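Local coordinates for RmpD (Hexulose-6-phosphate synthase) (Streptococcus mutans, PDB 3EXT), which is a magnesium-binding TIM-barrel protein of the orotidine 5'-phosphate decarboxylase/HUMPS family, at residues A[5-10]-A[30-35]; A[36-41]-A[62-67]; A[137-142]-A[172-177]; A[160-165]-A[186-191]. One frame throughout, in Å; residues are numbered along the deposited sequence.

Contact 1: A[5-10]-A[30-35]. With MG (magnesium ion), chain B.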
# COMPACT_ATOMS: atom_id res chain seq x y z
N LEU A 5 26.47 5.96 -13.28
CA LEU A 5 25.60 7.10 -13.50
C LEU A 5 24.26 6.88 -12.74
O LEU A 5 23.96 5.74 -12.35
CB LEU A 5 25.30 7.26 -14.99
CG LEU A 5 26.44 7.60 -15.95
CD1 LEU A 5 25.96 7.38 -17.38
CD2 LEU A 5 26.91 9.00 -15.73
N PRO A 6 23.52 7.98 -12.44
CA PRO A 6 22.14 7.80 -12.03
C PRO A 6 21.40 6.87 -12.99
O PRO A 6 21.57 6.97 -14.21
CB PRO A 6 21.58 9.21 -12.07
CG PRO A 6 22.75 10.05 -11.63
CD PRO A 6 23.92 9.40 -12.37
N ASN A 7 20.59 5.96 -12.42
CA ASN A 7 19.77 5.04 -13.21
C ASN A 7 18.58 5.80 -13.78
O ASN A 7 18.09 6.72 -13.16
CB ASN A 7 19.19 3.91 -12.35
CG ASN A 7 20.21 2.91 -11.83
OD1 ASN A 7 20.14 2.49 -10.65
ND2 ASN A 7 21.07 2.45 -12.67
N LEU A 8 18.10 5.37 -14.94
CA LEU A 8 16.75 5.72 -15.40
C LEU A 8 15.76 4.55 -15.09
O LEU A 8 15.95 3.43 -15.54
CB LEU A 8 16.75 6.10 -16.89
CG LEU A 8 15.41 6.42 -17.57
CD1 LEU A 8 14.63 7.57 -16.88
CD2 LEU A 8 15.57 6.64 -19.03
N GLN A 9 14.72 4.85 -14.33
CA GLN A 9 13.67 3.89 -13.94
C GLN A 9 12.37 4.34 -14.62
O GLN A 9 12.05 5.54 -14.58
CB GLN A 9 13.50 3.92 -12.43
CG GLN A 9 12.36 3.00 -11.91
CD GLN A 9 12.44 2.76 -10.45
OE1 GLN A 9 13.52 2.65 -9.88
NE2 GLN A 9 11.26 2.61 -9.81
N VAL A 10 11.69 3.40 -15.30
CA VAL A 10 10.34 3.68 -15.77
C VAL A 10 9.28 3.06 -14.84
O VAL A 10 9.30 1.86 -14.59
CB VAL A 10 10.12 3.21 -17.23
CG1 VAL A 10 10.36 1.65 -17.42
CG2 VAL A 10 8.72 3.67 -17.74
N GLU A 30 16.08 0.98 -23.21
CA GLU A 30 16.63 2.33 -22.98
C GLU A 30 16.73 2.75 -21.52
O GLU A 30 17.18 3.85 -21.25
CB GLU A 30 15.75 3.38 -23.69
CG GLU A 30 15.62 3.22 -25.19
CD GLU A 30 16.97 3.33 -25.91
OE1 GLU A 30 17.95 3.85 -25.29
OE2 GLU A 30 17.06 2.86 -27.07
N VAL A 31 16.24 1.90 -20.60
CA VAL A 31 16.17 2.21 -19.20
C VAL A 31 16.94 1.20 -18.40
O VAL A 31 17.24 0.12 -18.85
CB VAL A 31 14.67 2.26 -18.63
CG1 VAL A 31 13.82 3.30 -19.38
CG2 VAL A 31 14.02 0.87 -18.66
N ASP A 32 17.25 1.57 -17.18
CA ASP A 32 18.01 0.74 -16.30
C ASP A 32 17.10 -0.10 -15.37
O ASP A 32 17.48 -1.20 -14.94
CB ASP A 32 18.97 1.62 -15.47
CG ASP A 32 19.93 2.41 -16.34
OD1 ASP A 32 20.72 1.75 -17.05
OD2 ASP A 32 19.84 3.66 -16.34
N VAL A 33 15.91 0.40 -15.09
CA VAL A 33 15.08 -0.22 -14.03
C VAL A 33 13.70 -0.13 -14.55
O VAL A 33 13.31 0.92 -15.11
CB VAL A 33 15.13 0.55 -12.68
CG1 VAL A 33 14.27 -0.14 -11.62
CG2 VAL A 33 16.57 0.74 -12.15
N ILE A 34 12.97 -1.25 -14.41
CA ILE A 34 11.58 -1.32 -14.82
C ILE A 34 10.73 -1.56 -13.57
O ILE A 34 10.99 -2.50 -12.80
CB ILE A 34 11.34 -2.39 -15.90
CG1 ILE A 34 12.19 -2.05 -17.18
CG2 ILE A 34 9.84 -2.53 -16.23
CD1 ILE A 34 12.02 -3.00 -18.36
N GLU A 35 9.73 -0.72 -13.34
CA GLU A 35 8.96 -0.83 -12.09
C GLU A 35 7.51 -1.13 -12.33
O GLU A 35 6.85 -0.37 -13.04
CB GLU A 35 9.08 0.50 -11.33
CG GLU A 35 8.04 0.66 -10.26
CD GLU A 35 7.81 2.09 -9.81
OE1 GLU A 35 8.63 3.02 -10.16
OE2 GLU A 35 6.80 2.30 -9.11
MG MG B . 6.29 3.77 -7.66
O HOH W 1 7.62 5.28 -8.87
O HOH W 2 5.77 5.44 -6.44
O HOH W 3 8.23 3.51 -6.42
O HOH W 4 4.65 4.19 -8.53

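Contact 2: A[36-41]-A[62-67]. With MG (magnesium ion), chain B.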
# COMPACT_ATOMS: atom_id res chain seq x y z
N ALA A 36 6.98 -2.19 -11.70
CA ALA A 36 5.50 -2.35 -11.58
C ALA A 36 4.96 -1.44 -10.50
O ALA A 36 5.17 -1.72 -9.29
CB ALA A 36 5.10 -3.79 -11.24
N GLY A 37 4.23 -0.39 -10.91
CA GLY A 37 3.80 0.63 -9.97
C GLY A 37 2.61 0.12 -9.15
O GLY A 37 1.94 -0.86 -9.56
N THR A 38 2.37 0.73 -7.98
CA THR A 38 1.37 0.20 -7.02
C THR A 38 -0.03 0.19 -7.64
O THR A 38 -0.85 -0.72 -7.38
CB THR A 38 1.28 1.11 -5.76
OG1 THR A 38 2.58 1.50 -5.35
CG2 THR A 38 0.55 0.43 -4.50
N VAL A 39 -0.33 1.25 -8.41
CA VAL A 39 -1.65 1.33 -9.09
C VAL A 39 -1.88 0.10 -9.97
O VAL A 39 -2.98 -0.51 -9.96
CB VAL A 39 -1.77 2.62 -9.95
CG1 VAL A 39 -3.03 2.60 -10.76
CG2 VAL A 39 -1.80 3.81 -9.03
N CYS A 40 -0.84 -0.29 -10.70
CA CYS A 40 -0.91 -1.43 -11.62
C CYS A 40 -1.00 -2.77 -10.83
O CYS A 40 -1.87 -3.55 -11.08
CB CYS A 40 0.30 -1.41 -12.61
SG CYS A 40 -0.05 -2.54 -13.98
N LEU A 41 -0.13 -3.00 -9.85
CA LEU A 41 -0.19 -4.22 -8.98
C LEU A 41 -1.54 -4.45 -8.27
O LEU A 41 -2.05 -5.57 -8.23
CB LEU A 41 0.96 -4.15 -7.96
CG LEU A 41 2.41 -4.21 -8.50
CD1 LEU A 41 3.45 -4.07 -7.39
CD2 LEU A 41 2.64 -5.59 -9.22
N VAL A 62 11.34 -3.68 -10.14
CA VAL A 62 10.78 -3.14 -8.92
C VAL A 62 9.32 -3.56 -8.81
O VAL A 62 8.55 -3.37 -9.76
CB VAL A 62 10.91 -1.57 -8.86
CG1 VAL A 62 10.29 -1.01 -7.58
CG2 VAL A 62 12.39 -1.19 -8.95
N ALA A 63 8.97 -4.16 -7.66
CA ALA A 63 7.57 -4.32 -7.26
C ALA A 63 7.24 -3.23 -6.23
O ALA A 63 7.63 -3.29 -5.04
CB ALA A 63 7.29 -5.74 -6.68
N ASP A 64 6.54 -2.21 -6.72
CA ASP A 64 6.19 -1.08 -5.86
C ASP A 64 4.90 -1.39 -5.09
O ASP A 64 3.82 -0.90 -5.44
CB ASP A 64 6.04 0.18 -6.74
CG ASP A 64 5.76 1.43 -5.96
OD1 ASP A 64 5.86 1.45 -4.72
OD2 ASP A 64 5.37 2.43 -6.62
N THR A 65 5.01 -2.17 -4.01
CA THR A 65 3.81 -2.61 -3.26
C THR A 65 3.46 -1.64 -2.13
O THR A 65 2.34 -1.70 -1.56
CB THR A 65 4.08 -3.98 -2.57
OG1 THR A 65 5.26 -3.86 -1.77
CG2 THR A 65 4.27 -5.12 -3.65
N LYS A 66 4.40 -0.74 -1.80
CA LYS A 66 4.26 0.16 -0.62
C LYS A 66 3.79 -0.64 0.58
O LYS A 66 2.85 -0.26 1.25
CB LYS A 66 3.29 1.31 -0.90
CG LYS A 66 3.93 2.39 -1.80
CD LYS A 66 2.92 3.38 -2.33
CE LYS A 66 3.58 4.46 -3.23
NZ LYS A 66 4.03 3.90 -4.56
N CYS A 67 4.48 -1.73 0.86
CA CYS A 67 4.08 -2.65 1.94
C CYS A 67 4.03 -1.92 3.30
O CYS A 67 5.00 -1.27 3.67
CB CYS A 67 5.12 -3.75 1.97
SG CYS A 67 4.87 -4.99 3.19
MG MG B . 6.29 3.77 -7.66
O HOH W 2 5.77 5.44 -6.44
O HOH W 1 7.62 5.28 -8.87
O HOH W 3 8.23 3.51 -6.42
O HOH W 4 4.65 4.19 -8.53

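Contact 3: A[137-142]-A[172-177]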
# COMPACT_ATOMS: atom_id res chain seq x y z
N GLN A 137 17.86 2.32 0.80
CA GLN A 137 17.27 3.00 -0.34
C GLN A 137 16.02 3.73 0.08
O GLN A 137 15.23 3.21 0.87
CB GLN A 137 16.90 2.00 -1.47
CG GLN A 137 18.06 1.50 -2.30
CD GLN A 137 17.63 0.94 -3.65
OE1 GLN A 137 16.99 1.62 -4.46
NE2 GLN A 137 17.99 -0.30 -3.90
N ALA A 138 15.82 4.93 -0.45
CA ALA A 138 14.63 5.72 -0.14
C ALA A 138 14.15 6.44 -1.37
O ALA A 138 14.97 6.88 -2.21
CB ALA A 138 14.92 6.73 1.00
N ILE A 139 12.83 6.58 -1.48
CA ILE A 139 12.22 7.22 -2.65
C ILE A 139 11.62 8.56 -2.26
O ILE A 139 10.59 8.62 -1.54
CB ILE A 139 11.12 6.38 -3.33
CG1 ILE A 139 11.49 4.87 -3.45
CG2 ILE A 139 10.68 7.02 -4.63
CD1 ILE A 139 12.74 4.58 -4.20
N TYR A 140 12.23 9.63 -2.78
CA TYR A 140 11.85 10.97 -2.42
C TYR A 140 11.02 11.57 -3.53
O TYR A 140 11.42 11.52 -4.69
CB TYR A 140 13.10 11.82 -2.09
CG TYR A 140 12.74 13.18 -1.52
CD1 TYR A 140 12.74 13.40 -0.15
CD2 TYR A 140 12.36 14.25 -2.38
CE1 TYR A 140 12.38 14.62 0.37
CE2 TYR A 140 11.98 15.48 -1.86
CZ TYR A 140 12.01 15.66 -0.48
OH TYR A 140 11.65 16.86 0.08
N HIS A 141 9.89 12.16 -3.16
CA HIS A 141 8.92 12.75 -4.11
C HIS A 141 8.92 14.28 -4.08
O HIS A 141 8.95 14.87 -3.01
CB HIS A 141 7.51 12.27 -3.74
CG HIS A 141 7.29 10.82 -3.97
ND1 HIS A 141 7.86 9.85 -3.18
CD2 HIS A 141 6.57 10.16 -4.92
CE1 HIS A 141 7.48 8.65 -3.60
NE2 HIS A 141 6.70 8.81 -4.65
N GLN A 142 8.88 14.92 -5.25
CA GLN A 142 8.69 16.38 -5.35
C GLN A 142 7.44 16.81 -4.57
O GLN A 142 6.39 16.18 -4.68
CB GLN A 142 8.55 16.81 -6.81
CG GLN A 142 8.66 18.34 -7.00
CD GLN A 142 8.46 18.80 -8.43
OE1 GLN A 142 7.63 18.28 -9.17
NE2 GLN A 142 9.24 19.77 -8.82
N SER A 172 16.32 7.68 -4.69
CA SER A 172 15.61 7.81 -5.98
C SER A 172 14.72 8.99 -5.84
O SER A 172 14.15 9.19 -4.78
CB SER A 172 14.71 6.62 -6.32
OG SER A 172 15.45 5.45 -6.49
N VAL A 173 14.57 9.75 -6.92
CA VAL A 173 13.72 10.92 -6.92
C VAL A 173 12.69 10.73 -8.01
O VAL A 173 12.95 10.08 -9.02
CB VAL A 173 14.49 12.30 -7.06
CG1 VAL A 173 15.43 12.53 -5.86
CG2 VAL A 173 15.24 12.40 -8.35
N THR A 174 11.51 11.30 -7.78
CA THR A 174 10.41 11.19 -8.73
C THR A 174 9.48 12.39 -8.59
O THR A 174 9.51 13.05 -7.56
CB THR A 174 9.67 9.80 -8.61
OG1 THR A 174 8.83 9.61 -9.76
CG2 THR A 174 8.86 9.71 -7.34
N GLY A 175 8.70 12.69 -9.63
CA GLY A 175 7.81 13.86 -9.65
C GLY A 175 8.41 15.01 -10.46
O GLY A 175 9.46 15.54 -10.10
N GLY A 176 7.76 15.39 -11.56
CA GLY A 176 8.17 16.57 -12.35
C GLY A 176 9.55 16.47 -12.99
O GLY A 176 10.26 17.48 -13.11
N LEU A 177 9.94 15.25 -13.35
CA LEU A 177 11.23 15.02 -14.01
C LEU A 177 11.07 15.10 -15.52
O LEU A 177 10.20 14.48 -16.11
CB LEU A 177 11.86 13.67 -13.59
CG LEU A 177 12.29 13.50 -12.12
CD1 LEU A 177 12.88 12.15 -11.85
CD2 LEU A 177 13.28 14.60 -11.69
O HOH W 5 16.53 4.33 -4.11

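Contact 4: A[160-165]-A[186-191]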
# COMPACT_ATOMS: atom_id res chain seq x y z
N LYS A 160 16.77 18.12 1.57
CA LYS A 160 16.33 16.81 2.11
C LYS A 160 16.96 15.62 1.39
O LYS A 160 17.43 14.67 2.03
CB LYS A 160 14.79 16.68 2.12
CG LYS A 160 14.08 17.72 3.03
CD LYS A 160 12.60 17.40 3.07
CE LYS A 160 11.84 18.24 4.07
NZ LYS A 160 10.62 17.51 4.64
N VAL A 161 16.94 15.65 0.06
CA VAL A 161 17.66 14.69 -0.76
C VAL A 161 19.15 14.61 -0.40
O VAL A 161 19.67 13.53 -0.19
CB VAL A 161 17.46 14.96 -2.29
CG1 VAL A 161 18.39 14.09 -3.14
CG2 VAL A 161 15.97 14.73 -2.71
N LYS A 162 19.84 15.76 -0.32
CA LYS A 162 21.28 15.81 -0.07
C LYS A 162 21.58 15.22 1.31
O LYS A 162 22.56 14.48 1.49
CB LYS A 162 21.78 17.25 -0.17
CG LYS A 162 21.89 17.83 -1.59
CD LYS A 162 22.25 19.36 -1.56
CE LYS A 162 22.03 20.01 -2.93
NZ LYS A 162 22.42 21.47 -2.96
N LYS A 163 20.69 15.52 2.26
CA LYS A 163 20.81 15.09 3.63
C LYS A 163 20.60 13.57 3.75
O LYS A 163 21.39 12.89 4.43
CB LYS A 163 19.84 15.92 4.50
CG LYS A 163 19.86 15.63 6.01
CD LYS A 163 19.50 16.88 6.88
CE LYS A 163 19.22 16.45 8.35
NZ LYS A 163 18.69 17.52 9.32
N LEU A 164 19.58 13.03 3.07
CA LEU A 164 19.40 11.59 3.01
C LEU A 164 20.63 10.91 2.40
O LEU A 164 21.06 9.86 2.89
CB LEU A 164 18.11 11.19 2.28
CG LEU A 164 16.76 11.50 2.93
CD1 LEU A 164 15.70 11.48 1.86
CD2 LEU A 164 16.42 10.45 4.01
N ILE A 165 21.22 11.53 1.36
CA ILE A 165 22.45 11.01 0.72
C ILE A 165 23.63 11.02 1.70
O ILE A 165 24.27 9.99 1.88
CB ILE A 165 22.80 11.76 -0.58
CG1 ILE A 165 21.78 11.44 -1.69
CG2 ILE A 165 24.21 11.37 -1.09
CD1 ILE A 165 21.82 12.43 -2.85
N GLU A 186 22.22 18.87 -10.68
CA GLU A 186 23.65 18.90 -10.94
C GLU A 186 24.43 18.96 -9.62
O GLU A 186 24.12 19.77 -8.75
CB GLU A 186 24.00 20.07 -11.85
CG GLU A 186 25.39 20.07 -12.41
CD GLU A 186 25.53 21.05 -13.58
OE1 GLU A 186 25.06 22.20 -13.42
OE2 GLU A 186 26.09 20.66 -14.65
N GLY A 187 25.42 18.08 -9.50
CA GLY A 187 26.28 18.01 -8.33
C GLY A 187 25.71 17.15 -7.22
O GLY A 187 26.35 16.95 -6.17
N VAL A 188 24.49 16.64 -7.41
CA VAL A 188 23.91 15.76 -6.38
C VAL A 188 23.91 14.31 -6.83
O VAL A 188 23.64 14.00 -7.99
CB VAL A 188 22.62 16.32 -5.64
CG1 VAL A 188 21.88 17.40 -6.43
CG2 VAL A 188 21.70 15.22 -5.12
N ASP A 189 24.30 13.45 -5.92
CA ASP A 189 24.61 12.08 -6.24
C ASP A 189 23.33 11.23 -6.21
O ASP A 189 23.25 10.27 -5.45
CB ASP A 189 25.67 11.60 -5.24
CG ASP A 189 26.11 10.15 -5.46
OD1 ASP A 189 26.19 9.67 -6.61
OD2 ASP A 189 26.39 9.49 -4.45
N VAL A 190 22.34 11.60 -7.02
CA VAL A 190 21.05 10.89 -7.12
C VAL A 190 21.29 9.46 -7.62
O VAL A 190 22.05 9.26 -8.58
CB VAL A 190 20.07 11.64 -8.10
CG1 VAL A 190 18.80 10.81 -8.38
CG2 VAL A 190 19.70 13.01 -7.54
N PHE A 191 20.67 8.47 -6.97
CA PHE A 191 20.88 7.06 -7.32
C PHE A 191 20.08 6.68 -8.57
O PHE A 191 20.62 6.04 -9.45
CB PHE A 191 20.57 6.12 -6.11
CG PHE A 191 20.60 4.64 -6.43
CD1 PHE A 191 21.76 4.03 -6.92
CD2 PHE A 191 19.45 3.84 -6.24
CE1 PHE A 191 21.78 2.63 -7.23
CE2 PHE A 191 19.45 2.47 -6.54
CZ PHE A 191 20.62 1.85 -7.03

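Contact 1: A[5-10]-A[30-35]
Leu8 is gripped by Asp32 at both of its backbone polar atoms. Leu8 N donates to Asp32 OD2 at 2.8 Å along a nearly straight line (171° at the hydrogen), using the anti lone pair of that oxygen, and Leu8 O accepts from Asp32 N, which lies in the carbonyl plane, and also from Val33 N. The carboxylate reaches Leu8 N because CG of Asp32 stands beside its own backbone N (chi1 -60°). The same OD2 forms a salt bridge with Lys213 of helix 205-220. Further along, regular parallel pairing takes over: Val10 N donates to Val33 O at 3.0 Å and Glu35 N to Val10 O at 2.9 Å. These are the first two strands of a TIM barrel, joined by helix 17-27 in a beta-alpha-beta crossover. The side-chain bond at the barrel's inner face runs from Gln9 NE2 to Glu35 OE1, 2.7 Å; the oxygen lies in the amide plane but is met from above its own carboxylate plane, the two planes being 88° apart. Glu35 OE2 binds the magnesium ion at 2.1 Å, and a metal-bound water donates to OE1, so metal, amide and water together hold the carboxylate's rotation. Packing differs on the two faces. Inside the barrel, the extended Gln9 chain passes over Val33, its OE1 3.4 Å from Val33 CG1. Toward the helices, Val10 CG1 meets Val31 CG2 at 3.9 Å, the two side chains almost at a right angle, while Leu8 CD2 rests on Val31 CG1.

Contact 2: A[36-41]-A[62-67]
Thr38 OG1 links two groups of strand 60-67: it donates to Asp64 O at 2.7 Å, from above the carbonyl plane, and accepts from Lys66 NZ at 2.9 Å. The hydroxyl is turned to the backbone-N side of its residue (chi1 -42°), where it faces the strand. Lys66 arrives almost perpendicular to the threonine; its chain runs straight as far as CE and bends at the last torsion (chi4 71°), bringing NZ back to the oxygens of Asp64, close to the carboxylate plane. There NZ forms a salt bridge with OD2 at 2.9 Å and a weak hydrogen bond with OD1, and it also donates to a metal-bound water. Asp64 OD2 is itself a magnesium ligand at 1.9 Å, while OD1 points away from the metal and is hydrogen-bonded with Thr87 OG1 of the next strand. The metal, the Lys66 ammonium and the Thr87 hydroxyl together fix the rotation of the carboxylate. The site lies at the C-terminal ends of the strands, where TIM barrels carry their ligands. Parallel pairing leads up to it: Ala36 N donates to Val62 O at 2.8 Å and Asp64 N to Ala36 O at 3.0 Å, after which Gly37 takes the N-cap position of helix 38-44. On the outer face, Leu41 CD1 touches Ala63 CB at 4.2 Å and Thr65 CG2 at 4.0 Å, and Leu42 of the second subunit packs against Leu41 and Thr65.

Contact 3: A[137-142]-A[172-177]
Tyr140 N donates to Ser172 O at 2.8 Å and 173°, one of four backbone bonds that zip the two parallel strands together. Ser172 N to Ala138 O (2.9 Å) precedes it; Thr174 N to Tyr140 O follows, more bent at 139°, and Gln142 N to Thr174 O (3.0 Å) closes the ladder just beyond the end of strand 137-141. Between these bonds the CA of Val173 also directs its hydrogen at Tyr140 O. A water bridges the side chains inside the barrel, donating to Gln137 OE1 and accepting from Ser172 OG; Gln115 NE2 is a further partner of that amide oxygen. On the same inner face, Ile139 CD1 reaches across to Ser172 CB at 3.5 Å. Further toward the C-terminal ends, the side chains of His141 and Thr174 run alongside each other in the same direction. The methyl of Thr174 sits over one face of the imidazole in a CH-pi contact, CG2 3.7 Å from the ring centroid and displaced toward the CD2-NE2 rim, with Tyr119 also meeting the ring. With chi1 of Thr174 at -166°, CG2 falls between the backbone N and the carbonyl carbon and is turned to the histidine, while the hydroxyl bonds to Ile194 O of the next strand. On the outer face, Tyr140 and Val173 pack only loosely on each other, both being covered by Val161 of helix 155-167, and Tyr140 OH is hydrogen-bonded with Asp157. Inner residues facing the barrel axis and outer ones buried under helices make this a typical pair of neighbouring TIM-barrel strands, the sixth and seventh.

Contact 4: A[160-165]-A[186-191]
In the outer layer of the TIM barrel, helix 155-167 packs on the loop that leads into the last strand, and the contact is apolar, with no hydrogen bond across it. Val188 points at the helix and supplies the central methyl: its CG2 lies 3.6 Å from Ile165 CD1 and 4.0 Å from Val161 CG1. Val161 and Ile165 are one helical turn apart, joined by the bond from Ile165 N to Val161 O, so they present neighbouring branches on one side of the helix. Val188 crosses each of them at about a right angle, its CG2 touching a methyl of both. The extended outer branch of Ile165 (chi2 163°) carries CD1 past Val188 to the backbone beyond, 3.7 Å from Asp189 O, while its CG2 stays near Asp189 CB. This helix links the sixth and seventh strands of the barrel, and the loop links the seventh to the eighth. Within the loop, Asp189 is the centre of an inverse gamma turn, closed by a weak bond from Val190 N to Val188 O; the same carbonyl oxygen accepts from Trp220 NE1 of the C-terminal helix. Deeper in, Val161 and Val190 both touch Val173, and Ile165 touches Val171, so strand 170-174 lies beneath helix and loop alike. At the exposed border, the aliphatic part of Lys162 passes Val188, with CE 4.4 Å from CG1.

Contacts 1, 2 and 3 belong to one closed eight-stranded barrel, while contact 4 lies in its outer layer. Contacts 1 and 2 share the magnesium ion: Glu35 OE2 and Asp64 OD2, 2.9 Å apart, both bind it, and a probable hydrogen bond between Ile34 O and Val62 N joins their neighbouring strands. Contact 3 lies across the barrel, its centre about 15 Å from that of contact 2, yet the His141 side chain comes within about 6 Å of the metal. Contact 4 backs contact 3, with Val161 CG2 3.9 Å from Val173 CG1, and meets contact 1 where Asn7 N approaches Phe191 O at 3.0 Å, a probable hydrogen bond.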